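PDB 6B9R: hydroxyethylphosphonate dioxygenase from Streptomyces albus, which catalyses the iron-dependent, oxygen-consuming cleavage of the carbon-carbon bond of 2-hydroxyethylphosphonate, which gives hydroxymethylphosphonate and formate. Local coordinates for residues Q119-P124 with Q363-L367; L150-F154 with W183-F187; Q153-F157 with P189-T193; Y163-S167 with A305-I309; P299-T303 with G335-H339. All coordinates share one frame; numbering follows the deposited sequence.

Contact 1 (Q119-P124 with Q363-L367); sequences QASYRP and QHQYL
Ala120 lies level with His364 and Tyr122 with Tyr366, but their CA atoms stay 7.2 and 8.1 Å apart, so the two backbones face each other at a distance that side chains fill. Tyr122 reaches across with its ring, which receives Tyr366 CB over one face, 3.9 Å from the ring centroid and shifted toward the rim. Beyond the ring, Tyr122 OH ends 2.9 Å from His364 O, against the opposing strand itself. Tyr366 turns its CG opposite the main-chain nitrogen (chi1 164°), and this swings its own ring down to Pro124, where CE2 lies 3.6 Å from Pro124 CG. This is a seam between the two large antiparallel sheets of the bicupin-like core: 123-129 is a strand of one, 364-369 a strand of the other. At the far end the CB of Ala120 sits over a face of the His364 imidazole, 3.5 Å from ND1. Gln119 O, buried without a hydrogen-bond partner in the model, is 3.2 Å from His364 CE1. Both nitrogens of that ring are held from outside, ND1 by Tyr397 and NE2 by Glu219 of the second subunit, which should fix its rotation under Ala120.

Contact 2 (L150-F154 with W183-F187); sequences LLYQF and WGLPF. With FE (Fe (III) ion), chain E; 2HE ((2-hydroxyethyl)phosphonic acid), chain F.
Tyr152 lies between two neighbours of the opposing segment, and each meets its ring differently. Pro186 comes over a face: its CG is 3.7 Å from the ring centroid and only 14° off the normal, a CH-pi contact, while CD presses nearer the rim. Trp183 runs alongside Tyr152, pointing the same way. The two ring planes are inclined at 34°, and Trp183 CZ2 comes within 3.4 Å of Tyr152 CD2. The indole nitrogen is taken by Tyr208, and His339 meets both aromatic rings.

The backbone beneath is a pair of antiparallel strands in a cupin-type sheet. Gln153 and Gly184 form the hydrogen-bonded pair, Gln153 N giving to Gly184 O at 3.1 Å and Gly184 N to Gln153 O at 2.8 Å; Phe154 and Trp183 make the adjoining non-hydrogen-bonded pair. Trp183 and Phe154 point to one side of the sheet, Gln153 to the other. There its extended chain, with CG anti to the backbone N (chi1 -167°), carries OE1 to the iron at 2.1 Å, while NE2 is hydrogen-bonded to Thr155 OG1; His149 and His190 are the other protein ligands.

Past the strand ends Phe187 turns a ring face to the backbone of Leu150, whose CA stands 3.8 Å from the centroid. Leu150 CD1 closes on the rim of the same ring, 3.5 Å from Phe187 CE2.

Contact 3 (Q153-F157 with P189-T193); sequences QFTYF and PHSFT. With FE (Fe (III) ion), chain E; 2HE ((2-hydroxyethyl)phosphonic acid), chain F.
Gln153 and His190 are two of the three protein ligands of the iron, His149 being the third, in a facial triad where a glutamine stands in for the carboxylate of the common two-histidine, one-carboxylate type. Their strands, 153-157 and 190-193, run nearly parallel with axes 11.5 Å apart, and the iron lies between them at one end. His190 CG sits between the backbone N and the carbonyl carbon (chi1 54°), which brings NE2 to the metal at 2.2 Å; ND1 is hydrogen-bonded to Ala188 O. The substrate hydroxyl O4, also on the iron, lies at the edge of the imidazole. Phe192 comes to this centre edge-on. Near its ring plane it meets three neighbours: O4, 3.4 Å from CE1; Gln153 NE2, 3.7 Å from CZ; and Phe157 CE1, 3.6 Å from CE2. The Phe157 side chain crosses it at about a right angle. With an alanine here in place of Phe192, the amide of Gln153 and the substrate hydroxyl would probably lose their hydrophobic wall, opening a gap toward Phe157. Gln153 NE2 gives one nearly straight bond to Thr155 OG1 at 2.6 Å (169°), in the plane of the amide, and another to O4 at 3.1 Å. With OE1 on the iron as well, the amide is unlikely to flip, leaving its oxygen committed to the metal.

Contact 4 (Y163-S167 with A305-I309); sequences YYFRS and ADVRI
Val307 offers a methyl to each of two aromatic rings. With CG1 anti to the carbonyl carbon (chi1 -59°), the branches part: CG1 goes to the edge of Tyr163, 3.4 Å from its OH, and CG2 sits over a face of Phe165, 4.1 Å from the centroid and 21° off the normal. Ala305 CB meets the same Phe165 ring in its plane, 3.9 Å from CE2, and Ile309 CD1 touches CE1 more distantly. His172 stacks on Phe165 as well.

These side chains fill the space between two sheets of the cupin-like domain. Strand 163-167 belongs to the small three-stranded sheet and strand 307-309 is at the edge of a seven-stranded one, the axes 10.1 Å apart with their directions at 146°.

The polar contacts gather at the Ser167 end. Ser167 OG donates to Asp306 OD2 at 2.9 Å, coming from well above the carboxylate plane rather than within it. Two waters add bridges, both donating to Arg166 O: one also gives to Asp306 OD2 at 2.7 Å, the other to Ala305 O at 3.0 Å. Putting an alanine at Asp306 removes the carboxylate, and Ser167 OG would probably be set free to turn, while the water that joins Asp306 OD2 to Arg166 O would lose its second acceptor. The Asp306 side chain also packs on Leu185, and Pro435 of the second subunit touches it.

Contact 5 (P299-T303 with G335-H339); sequences PHTTT and GDPLH
Asp336 drives its carboxylate into the backbone and hydroxyls of 301-302, and this is the tight part of the contact. OD2 takes Thr301 OG1 at 2.6 Å on its syn side. OD1 takes two donors from Thr302: the backbone N at 2.8 Å, syn, and OG1 at 2.9 Å, anti, both from the same face of the carboxylate plane. A fourth bond comes from within its own segment, Leu338 N to OD2 at 3.0 Å. A trans first torsion (chi1 -166°) sends the group across to the threonines; four donors on two oxygens should hold it firmly and would be expected to favour the ionised form. Thr303 OG1 steadies the first shell by donating to Thr301 OG1.

The solvent side is looser. Thr302, largely exposed, lays CG2 against Pro337 CD at 3.7 Å, and its OG1 accepts from a water that also donates to Gly335 O, the water lying 3.1 Å from that oxygen. His300 presents its carbonyl O to Pro337 CB at 3.3 Å while its imidazole leads away. The start of 299-303 is covered instead: Pro299 CB rests 3.8 Å from Pro337 O, and Phe429 of the second subunit packs on both Pro299 and Leu338.

In the loop between strands 328-332 and 343-349, His339 N bonds back to Asp336 O, and the aspartate thus heads a type I beta turn and, through OD2 and Leu338 N, an Asx turn.

From the N terminus, 119-124 opens the widest loop, which contact 1 closes only at 363-367; the other four contacts nest inside it. Contacts 2 and 3 start from overlapping segments on strand 152-158 and close in turn at 183-187 and 189-193, one along a sheet and one across the iron site. Before either closes, 163-167 has opened contact 4, so it crosses both; it shuts at 305-309, after a helical region. By then 299-303 has begun contact 5, which contact 4 also crosses and which follows contacts 2 and 3 in series. Contact 1 joins the two seven-stranded sheets, contact 4 the small sheet to one of them, and contact 5 two loops beside contact 2.

Contact 1 (Q119-P124 with Q363-L367)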
# COMPACT_ATOMS: atom_id res chain seq x y z
N GLN A 119 7.05 13.61 -2.89
CA GLN A 119 5.74 13.02 -3.09
C GLN A 119 5.79 11.70 -3.86
O GLN A 119 4.75 11.08 -4.06
CB GLN A 119 4.83 14.03 -3.82
CG GLN A 119 4.55 15.28 -2.97
CD GLN A 119 4.08 16.49 -3.78
OE1 GLN A 119 4.89 17.32 -4.17
NE2 GLN A 119 2.76 16.58 -4.02
N ALA A 120 6.98 11.27 -4.29
CA ALA A 120 7.10 10.13 -5.19
C ALA A 120 8.38 9.36 -4.90
O ALA A 120 9.34 9.91 -4.36
CB ALA A 120 7.08 10.58 -6.65
N SER A 121 8.42 8.10 -5.34
CA SER A 121 9.55 7.23 -5.02
C SER A 121 10.67 7.24 -6.07
O SER A 121 11.63 6.47 -5.92
CB SER A 121 9.08 5.78 -4.85
OG SER A 121 8.66 5.27 -6.08
N TYR A 122 10.57 8.05 -7.12
CA TYR A 122 11.63 8.06 -8.12
C TYR A 122 12.96 8.40 -7.47
O TYR A 122 13.05 9.30 -6.62
CB TYR A 122 11.40 9.11 -9.20
CG TYR A 122 10.22 8.92 -10.10
CD1 TYR A 122 10.23 7.97 -11.11
CD2 TYR A 122 9.12 9.76 -9.98
CE1 TYR A 122 9.14 7.82 -11.95
CE2 TYR A 122 8.04 9.62 -10.82
CZ TYR A 122 8.05 8.66 -11.80
OH TYR A 122 6.96 8.54 -12.64
N ARG A 123 14.01 7.69 -7.89
CA ARG A 123 15.40 8.09 -7.67
C ARG A 123 16.10 8.03 -9.02
O ARG A 123 16.83 7.07 -9.32
CB ARG A 123 16.08 7.21 -6.62
CG ARG A 123 15.50 7.39 -5.20
CD ARG A 123 15.90 8.73 -4.61
NE ARG A 123 15.41 8.91 -3.23
CZ ARG A 123 14.20 9.36 -2.93
NH1 ARG A 123 13.36 9.69 -3.89
NH2 ARG A 123 13.85 9.50 -1.66
N PRO A 124 15.89 9.04 -9.87
CA PRO A 124 16.36 8.95 -11.26
C PRO A 124 17.68 9.64 -11.48
O PRO A 124 17.79 10.86 -11.31
CB PRO A 124 15.24 9.64 -12.04
CG PRO A 124 14.78 10.73 -11.08
CD PRO A 124 15.03 10.21 -9.68
N GLN A 363 -0.88 7.55 -12.53
CA GLN A 363 0.54 7.35 -12.29
C GLN A 363 1.24 8.67 -12.03
O GLN A 363 0.85 9.71 -12.56
CB GLN A 363 1.20 6.68 -13.50
CG GLN A 363 0.65 5.30 -13.83
CD GLN A 363 0.84 4.99 -15.29
OE1 GLN A 363 0.33 5.70 -16.16
NE2 GLN A 363 1.59 3.94 -15.57
N HIS A 364 2.30 8.62 -11.21
CA HIS A 364 3.33 9.66 -11.25
C HIS A 364 4.00 9.64 -12.62
O HIS A 364 4.10 8.59 -13.25
CB HIS A 364 4.40 9.41 -10.19
CG HIS A 364 3.90 9.43 -8.78
ND1 HIS A 364 3.82 10.58 -8.03
CD2 HIS A 364 3.46 8.43 -7.97
CE1 HIS A 364 3.35 10.30 -6.83
NE2 HIS A 364 3.12 9.00 -6.77
N GLN A 365 4.52 10.78 -13.07
CA GLN A 365 5.28 10.79 -14.32
C GLN A 365 6.61 11.51 -14.16
O GLN A 365 6.70 12.52 -13.45
CB GLN A 365 4.48 11.43 -15.46
CG GLN A 365 3.14 10.75 -15.67
CD GLN A 365 2.41 11.28 -16.87
OE1 GLN A 365 2.84 11.09 -18.01
NE2 GLN A 365 1.28 11.94 -16.62
N TYR A 366 7.62 11.00 -14.85
CA TYR A 366 8.94 11.59 -14.94
C TYR A 366 9.27 11.79 -16.42
O TYR A 366 9.05 10.89 -17.23
CB TYR A 366 9.98 10.68 -14.25
CG TYR A 366 11.42 10.99 -14.60
CD1 TYR A 366 12.02 10.43 -15.72
CD2 TYR A 366 12.19 11.82 -13.79
CE1 TYR A 366 13.33 10.72 -16.05
CE2 TYR A 366 13.50 12.12 -14.10
CZ TYR A 366 14.07 11.55 -15.24
OH TYR A 366 15.38 11.82 -15.57
N LEU A 367 9.78 12.97 -16.76
CA LEU A 367 10.12 13.29 -18.14
C LEU A 367 11.58 13.70 -18.20
O LEU A 367 12.10 14.33 -17.28
CB LEU A 367 9.25 14.43 -18.68
CG LEU A 367 7.73 14.32 -18.53
CD1 LEU A 367 7.07 15.58 -19.11
CD2 LEU A 367 7.20 13.07 -19.23

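Contact 2 (L150-F154 with W183-F187)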
# COMPACT_ATOMS: atom_id res chain seq x y z
N LEU A 150 17.78 -2.06 -3.24
CA LEU A 150 16.37 -2.39 -3.03
C LEU A 150 15.50 -1.89 -4.17
O LEU A 150 14.57 -2.59 -4.59
CB LEU A 150 15.88 -1.81 -1.70
CG LEU A 150 14.36 -1.98 -1.47
CD1 LEU A 150 13.92 -3.45 -1.59
CD2 LEU A 150 13.92 -1.39 -0.14
N LEU A 151 15.78 -0.71 -4.70
CA LEU A 151 14.86 -0.11 -5.66
C LEU A 151 14.85 -0.87 -6.98
O LEU A 151 15.89 -1.35 -7.44
CB LEU A 151 15.22 1.36 -5.90
CG LEU A 151 14.99 2.29 -4.69
CD1 LEU A 151 15.03 3.76 -5.11
CD2 LEU A 151 13.66 1.95 -4.05
N TYR A 152 13.66 -1.00 -7.56
CA TYR A 152 13.54 -1.46 -8.94
C TYR A 152 14.29 -0.52 -9.86
O TYR A 152 14.44 0.67 -9.56
CB TYR A 152 12.07 -1.51 -9.35
CG TYR A 152 11.24 -2.51 -8.58
CD1 TYR A 152 10.75 -2.22 -7.31
CD2 TYR A 152 10.94 -3.75 -9.14
CE1 TYR A 152 10.00 -3.15 -6.61
CE2 TYR A 152 10.18 -4.68 -8.45
CZ TYR A 152 9.71 -4.37 -7.19
OH TYR A 152 8.96 -5.30 -6.53
N GLN A 153 14.77 -1.02 -10.99
CA GLN A 153 15.42 -0.11 -11.93
C GLN A 153 14.86 -0.26 -13.33
O GLN A 153 14.72 -1.37 -13.85
CB GLN A 153 16.93 -0.31 -11.96
CG GLN A 153 17.64 0.82 -12.67
CD GLN A 153 19.14 0.80 -12.42
OE1 GLN A 153 19.58 0.69 -11.28
NE2 GLN A 153 19.93 0.89 -13.48
N PHE A 154 14.54 0.88 -13.93
CA PHE A 154 14.34 1.01 -15.36
C PHE A 154 15.52 1.80 -15.91
O PHE A 154 15.79 2.91 -15.43
CB PHE A 154 13.04 1.73 -15.70
CG PHE A 154 12.97 2.15 -17.12
CD1 PHE A 154 12.62 1.23 -18.10
CD2 PHE A 154 13.32 3.42 -17.50
CE1 PHE A 154 12.60 1.60 -19.44
CE2 PHE A 154 13.32 3.79 -18.85
CZ PHE A 154 12.95 2.88 -19.82
N TRP A 183 14.48 -3.47 -17.55
CA TRP A 183 13.77 -3.34 -16.28
C TRP A 183 14.24 -4.46 -15.37
O TRP A 183 14.39 -5.60 -15.82
CB TRP A 183 12.24 -3.41 -16.51
CG TRP A 183 11.40 -3.21 -15.26
CD1 TRP A 183 10.83 -2.04 -14.82
CD2 TRP A 183 11.01 -4.22 -14.32
NE1 TRP A 183 10.12 -2.26 -13.66
CE2 TRP A 183 10.22 -3.59 -13.33
CE3 TRP A 183 11.26 -5.59 -14.21
CZ2 TRP A 183 9.68 -4.29 -12.26
CZ3 TRP A 183 10.73 -6.29 -13.15
CH2 TRP A 183 9.94 -5.64 -12.18
N GLY A 184 14.50 -4.16 -14.10
CA GLY A 184 15.22 -5.08 -13.24
C GLY A 184 14.67 -5.09 -11.82
O GLY A 184 14.18 -4.09 -11.31
N LEU A 185 14.80 -6.26 -11.18
CA LEU A 185 14.21 -6.56 -9.88
C LEU A 185 15.09 -6.05 -8.75
O LEU A 185 16.28 -5.80 -8.94
CB LEU A 185 14.01 -8.06 -9.75
CG LEU A 185 12.87 -8.63 -10.60
CD1 LEU A 185 12.87 -10.17 -10.52
CD2 LEU A 185 11.54 -8.05 -10.14
N PRO A 186 14.51 -5.90 -7.56
CA PRO A 186 15.30 -5.49 -6.39
C PRO A 186 16.49 -6.41 -6.14
O PRO A 186 16.41 -7.62 -6.31
CB PRO A 186 14.29 -5.57 -5.24
CG PRO A 186 12.97 -5.34 -5.88
CD PRO A 186 13.08 -6.01 -7.24
N PHE A 187 17.61 -5.79 -5.72
CA PHE A 187 18.82 -6.47 -5.25
C PHE A 187 19.50 -7.32 -6.32
O PHE A 187 20.36 -8.16 -6.01
CB PHE A 187 18.53 -7.30 -4.00
CG PHE A 187 18.13 -6.48 -2.82
CD1 PHE A 187 19.04 -5.62 -2.21
CD2 PHE A 187 16.83 -6.53 -2.34
CE1 PHE A 187 18.67 -4.85 -1.14
CE2 PHE A 187 16.46 -5.76 -1.25
CZ PHE A 187 17.38 -4.92 -0.65
FE FE E . 21.40 0.39 -10.23
O3 2HE F . 23.51 1.19 -9.25
P 2HE F . 24.88 1.67 -9.58
O1 2HE F . 25.98 0.57 -9.17
O2 2HE F . 25.21 3.07 -8.85
CA 2HE F . 24.88 1.90 -11.38
CB 2HE F . 23.52 2.48 -11.76
O4 2HE F . 22.50 1.48 -11.76
O HOH W 1 17.30 -3.30 -8.92
O HOH W 2 20.86 2.88 -10.07

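Contact 3 (Q153-F157 with P189-T193)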
# COMPACT_ATOMS: atom_id res chain seq x y z
N GLN A 153 14.77 -1.02 -10.99
CA GLN A 153 15.42 -0.11 -11.93
C GLN A 153 14.86 -0.26 -13.33
O GLN A 153 14.72 -1.37 -13.85
CB GLN A 153 16.93 -0.31 -11.96
CG GLN A 153 17.64 0.82 -12.67
CD GLN A 153 19.14 0.80 -12.42
OE1 GLN A 153 19.58 0.69 -11.28
NE2 GLN A 153 19.93 0.89 -13.48
N PHE A 154 14.54 0.88 -13.93
CA PHE A 154 14.34 1.01 -15.36
C PHE A 154 15.52 1.80 -15.91
O PHE A 154 15.79 2.91 -15.43
CB PHE A 154 13.04 1.73 -15.70
CG PHE A 154 12.97 2.15 -17.12
CD1 PHE A 154 12.62 1.23 -18.10
CD2 PHE A 154 13.32 3.42 -17.50
CE1 PHE A 154 12.60 1.60 -19.44
CE2 PHE A 154 13.32 3.79 -18.85
CZ PHE A 154 12.95 2.88 -19.82
N THR A 155 16.20 1.25 -16.90
CA THR A 155 17.38 1.89 -17.46
C THR A 155 17.18 2.10 -18.95
O THR A 155 16.79 1.17 -19.66
CB THR A 155 18.63 1.05 -17.20
OG1 THR A 155 18.78 0.85 -15.78
CG2 THR A 155 19.85 1.77 -17.72
N TYR A 156 17.46 3.31 -19.40
CA TYR A 156 17.45 3.68 -20.81
C TYR A 156 18.88 3.96 -21.26
O TYR A 156 19.59 4.71 -20.59
CB TYR A 156 16.58 4.91 -21.04
CG TYR A 156 16.54 5.35 -22.47
CD1 TYR A 156 15.63 4.81 -23.36
CD2 TYR A 156 17.43 6.31 -22.94
CE1 TYR A 156 15.60 5.21 -24.69
CE2 TYR A 156 17.41 6.71 -24.27
CZ TYR A 156 16.50 6.16 -25.13
OH TYR A 156 16.48 6.57 -26.45
N PHE A 157 19.30 3.36 -22.38
CA PHE A 157 20.70 3.41 -22.81
C PHE A 157 20.92 4.44 -23.91
O PHE A 157 20.12 4.55 -24.84
CB PHE A 157 21.16 2.03 -23.29
CG PHE A 157 21.15 0.98 -22.22
CD1 PHE A 157 22.24 0.84 -21.37
CD2 PHE A 157 20.05 0.15 -22.04
CE1 PHE A 157 22.24 -0.12 -20.37
CE2 PHE A 157 20.04 -0.81 -21.05
CZ PHE A 157 21.14 -0.95 -20.20
N PRO A 189 22.36 -7.63 -8.74
CA PRO A 189 23.62 -6.89 -8.95
C PRO A 189 23.85 -6.61 -10.42
O PRO A 189 23.52 -7.42 -11.28
CB PRO A 189 24.70 -7.84 -8.39
CG PRO A 189 23.94 -8.87 -7.57
CD PRO A 189 22.60 -8.99 -8.22
N HIS A 190 24.43 -5.44 -10.71
CA HIS A 190 24.62 -5.06 -12.11
C HIS A 190 25.75 -4.05 -12.23
O HIS A 190 26.25 -3.51 -11.24
CB HIS A 190 23.32 -4.52 -12.72
CG HIS A 190 22.70 -3.40 -11.96
ND1 HIS A 190 21.91 -3.59 -10.85
CD2 HIS A 190 22.74 -2.06 -12.16
CE1 HIS A 190 21.50 -2.42 -10.39
NE2 HIS A 190 21.99 -1.47 -11.17
N SER A 191 26.18 -3.82 -13.48
CA SER A 191 27.22 -2.85 -13.79
C SER A 191 27.04 -2.35 -15.21
O SER A 191 26.28 -2.92 -16.00
CB SER A 191 28.62 -3.45 -13.60
OG SER A 191 29.61 -2.43 -13.62
N PHE A 192 27.75 -1.26 -15.53
CA PHE A 192 27.74 -0.67 -16.86
C PHE A 192 29.15 -0.21 -17.23
O PHE A 192 29.86 0.35 -16.40
CB PHE A 192 26.81 0.54 -16.96
CG PHE A 192 25.43 0.30 -16.47
CD1 PHE A 192 25.13 0.49 -15.12
CD2 PHE A 192 24.42 -0.08 -17.34
CE1 PHE A 192 23.83 0.29 -14.64
CE2 PHE A 192 23.12 -0.27 -16.87
CZ PHE A 192 22.83 -0.09 -15.52
N THR A 193 29.54 -0.45 -18.49
CA THR A 193 30.78 0.06 -19.05
C THR A 193 30.49 0.65 -20.43
O THR A 193 29.41 0.47 -20.99
CB THR A 193 31.84 -1.04 -19.18
OG1 THR A 193 31.37 -2.03 -20.10
CG2 THR A 193 32.13 -1.70 -17.83
FE FE E . 21.40 0.39 -10.23
O3 2HE F . 23.51 1.19 -9.25
P 2HE F . 24.88 1.67 -9.58
O1 2HE F . 25.98 0.57 -9.17
O2 2HE F . 25.21 3.07 -8.85
CA 2HE F . 24.88 1.90 -11.38
CB 2HE F . 23.52 2.48 -11.76
O4 2HE F . 22.50 1.48 -11.76
O HOH W 2 20.86 2.88 -10.07

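Contact 4 (Y163-S167 with A305-I309)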
# COMPACT_ATOMS: atom_id res chain seq x y z
N TYR A 163 25.80 -3.69 -20.59
CA TYR A 163 25.00 -3.97 -19.41
C TYR A 163 25.41 -5.32 -18.84
O TYR A 163 25.38 -6.33 -19.54
CB TYR A 163 23.51 -3.97 -19.74
CG TYR A 163 22.62 -4.22 -18.54
CD1 TYR A 163 22.73 -3.44 -17.40
CD2 TYR A 163 21.68 -5.25 -18.54
CE1 TYR A 163 21.93 -3.66 -16.30
CE2 TYR A 163 20.88 -5.48 -17.42
CZ TYR A 163 21.01 -4.68 -16.32
OH TYR A 163 20.22 -4.90 -15.21
N TYR A 164 25.81 -5.33 -17.57
CA TYR A 164 26.22 -6.54 -16.88
C TYR A 164 25.22 -6.85 -15.77
O TYR A 164 24.78 -5.94 -15.07
CB TYR A 164 27.62 -6.37 -16.28
CG TYR A 164 28.66 -5.95 -17.28
CD1 TYR A 164 28.80 -4.62 -17.65
CD2 TYR A 164 29.52 -6.89 -17.85
CE1 TYR A 164 29.75 -4.24 -18.58
CE2 TYR A 164 30.47 -6.52 -18.78
CZ TYR A 164 30.58 -5.19 -19.13
OH TYR A 164 31.53 -4.81 -20.05
N PHE A 165 24.86 -8.12 -15.63
CA PHE A 165 23.86 -8.45 -14.63
C PHE A 165 24.08 -9.87 -14.11
O PHE A 165 24.57 -10.74 -14.84
CB PHE A 165 22.44 -8.29 -15.18
CG PHE A 165 22.17 -9.02 -16.47
CD1 PHE A 165 22.54 -8.46 -17.69
CD2 PHE A 165 21.49 -10.23 -16.47
CE1 PHE A 165 22.27 -9.12 -18.88
CE2 PHE A 165 21.21 -10.88 -17.65
CZ PHE A 165 21.60 -10.33 -18.86
N ARG A 166 23.72 -10.07 -12.84
CA ARG A 166 23.97 -11.32 -12.12
C ARG A 166 22.69 -11.86 -11.51
O ARG A 166 21.83 -11.10 -11.06
CB ARG A 166 25.02 -11.13 -11.01
CG ARG A 166 26.44 -11.34 -11.45
CD ARG A 166 27.41 -10.91 -10.36
NE ARG A 166 28.80 -11.00 -10.80
CZ ARG A 166 29.82 -10.47 -10.13
NH1 ARG A 166 29.60 -9.79 -9.01
NH2 ARG A 166 31.05 -10.60 -10.60
N SER A 167 22.58 -13.18 -11.50
CA SER A 167 21.42 -13.87 -10.93
C SER A 167 21.81 -15.32 -10.73
O SER A 167 22.41 -15.92 -11.63
CB SER A 167 20.20 -13.75 -11.86
OG SER A 167 19.09 -14.48 -11.37
N ALA A 305 16.78 -14.08 -15.53
CA ALA A 305 17.93 -13.59 -14.76
C ALA A 305 17.61 -12.23 -14.14
O ALA A 305 18.45 -11.33 -14.09
CB ALA A 305 19.19 -13.54 -15.63
N ASP A 306 16.36 -12.07 -13.69
CA ASP A 306 15.87 -10.94 -12.90
C ASP A 306 15.84 -9.62 -13.65
O ASP A 306 15.67 -8.55 -13.00
CB ASP A 306 16.68 -10.78 -11.61
CG ASP A 306 16.62 -12.00 -10.73
OD1 ASP A 306 15.56 -12.65 -10.70
OD2 ASP A 306 17.65 -12.33 -10.09
N VAL A 307 15.97 -9.63 -14.98
CA VAL A 307 15.84 -8.44 -15.80
C VAL A 307 14.95 -8.75 -17.00
O VAL A 307 14.79 -9.91 -17.39
CB VAL A 307 17.22 -7.91 -16.30
CG1 VAL A 307 18.12 -7.58 -15.12
CG2 VAL A 307 17.89 -8.93 -17.21
N ARG A 308 14.35 -7.71 -17.57
CA ARG A 308 13.63 -7.81 -18.84
C ARG A 308 14.19 -6.76 -19.79
O ARG A 308 14.02 -5.56 -19.58
CB ARG A 308 12.12 -7.64 -18.64
CG ARG A 308 11.27 -7.45 -19.92
CD ARG A 308 11.72 -8.26 -21.14
NE ARG A 308 11.94 -9.67 -20.85
CZ ARG A 308 12.68 -10.47 -21.61
NH1 ARG A 308 13.28 -10.01 -22.70
NH2 ARG A 308 12.83 -11.74 -21.26
N ILE A 309 14.86 -7.22 -20.84
CA ILE A 309 15.52 -6.34 -21.79
C ILE A 309 14.59 -6.07 -22.97
O ILE A 309 14.05 -7.01 -23.56
CB ILE A 309 16.84 -6.96 -22.28
CG1 ILE A 309 17.79 -7.16 -21.10
CG2 ILE A 309 17.48 -6.07 -23.33
CD1 ILE A 309 18.98 -8.06 -21.42
O HOH W 3 20.18 -9.34 -12.61
O HOH W 4 19.88 -11.34 -9.05

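Contact 5 (P299-T303 with G335-H339)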
# COMPACT_ATOMS: atom_id res chain seq x y z
N PRO A 299 -0.06 -12.35 -11.01
CA PRO A 299 0.64 -11.89 -12.20
C PRO A 299 1.80 -12.81 -12.52
O PRO A 299 2.39 -13.44 -11.63
CB PRO A 299 1.12 -10.49 -11.82
CG PRO A 299 1.28 -10.57 -10.35
CD PRO A 299 0.15 -11.45 -9.87
N HIS A 300 2.09 -12.92 -13.81
CA HIS A 300 3.31 -13.55 -14.26
C HIS A 300 4.36 -12.48 -14.44
O HIS A 300 4.07 -11.28 -14.47
CB HIS A 300 3.08 -14.31 -15.57
CG HIS A 300 2.09 -15.42 -15.45
ND1 HIS A 300 2.46 -16.73 -15.20
CD2 HIS A 300 0.73 -15.43 -15.53
CE1 HIS A 300 1.38 -17.49 -15.15
NE2 HIS A 300 0.32 -16.73 -15.34
N THR A 301 5.61 -12.91 -14.52
CA THR A 301 6.68 -12.00 -14.85
C THR A 301 7.26 -12.39 -16.20
O THR A 301 7.12 -13.53 -16.65
CB THR A 301 7.75 -12.02 -13.75
OG1 THR A 301 8.67 -10.93 -13.96
CG2 THR A 301 8.50 -13.35 -13.76
N THR A 302 7.89 -11.42 -16.88
CA THR A 302 8.59 -11.71 -18.12
C THR A 302 10.10 -11.66 -17.94
O THR A 302 10.84 -11.78 -18.93
CB THR A 302 8.18 -10.74 -19.24
OG1 THR A 302 8.55 -9.39 -18.89
CG2 THR A 302 6.67 -10.80 -19.48
N THR A 303 10.57 -11.50 -16.70
CA THR A 303 12.00 -11.41 -16.43
C THR A 303 12.68 -12.76 -16.61
O THR A 303 12.07 -13.83 -16.47
CB THR A 303 12.26 -10.90 -15.00
OG1 THR A 303 11.48 -11.64 -14.05
CG2 THR A 303 11.97 -9.40 -14.86
N GLY A 335 9.40 -3.13 -19.46
CA GLY A 335 8.63 -3.15 -18.24
C GLY A 335 8.40 -4.58 -17.84
O GLY A 335 9.07 -5.49 -18.33
N ASP A 336 7.42 -4.80 -16.96
CA ASP A 336 7.15 -6.16 -16.49
C ASP A 336 5.75 -6.21 -15.89
O ASP A 336 5.34 -5.25 -15.22
CB ASP A 336 8.18 -6.61 -15.46
CG ASP A 336 8.12 -8.12 -15.21
OD1 ASP A 336 8.65 -8.87 -16.05
OD2 ASP A 336 7.55 -8.54 -14.18
N PRO A 337 5.00 -7.31 -16.10
CA PRO A 337 3.65 -7.40 -15.51
C PRO A 337 3.64 -7.50 -14.00
O PRO A 337 2.56 -7.38 -13.40
CB PRO A 337 3.06 -8.67 -16.15
CG PRO A 337 3.94 -8.97 -17.36
CD PRO A 337 5.30 -8.40 -17.04
N LEU A 338 4.78 -7.76 -13.35
CA LEU A 338 4.79 -7.65 -11.89
C LEU A 338 4.49 -6.22 -11.46
O LEU A 338 3.97 -5.99 -10.36
CB LEU A 338 6.13 -8.11 -11.32
CG LEU A 338 6.28 -8.08 -9.79
CD1 LEU A 338 5.67 -9.33 -9.16
CD2 LEU A 338 7.74 -7.90 -9.35
N HIS A 339 4.81 -5.26 -12.33
CA HIS A 339 4.54 -3.84 -12.11
C HIS A 339 3.64 -3.33 -13.23
O HIS A 339 4.08 -2.59 -14.11
CB HIS A 339 5.84 -3.04 -12.06
CG HIS A 339 6.40 -2.92 -10.67
ND1 HIS A 339 7.42 -2.04 -10.37
CD2 HIS A 339 6.09 -3.56 -9.52
CE1 HIS A 339 7.70 -2.14 -9.08
NE2 HIS A 339 6.91 -3.06 -8.55
O HOH W 5 7.42 -7.38 -20.19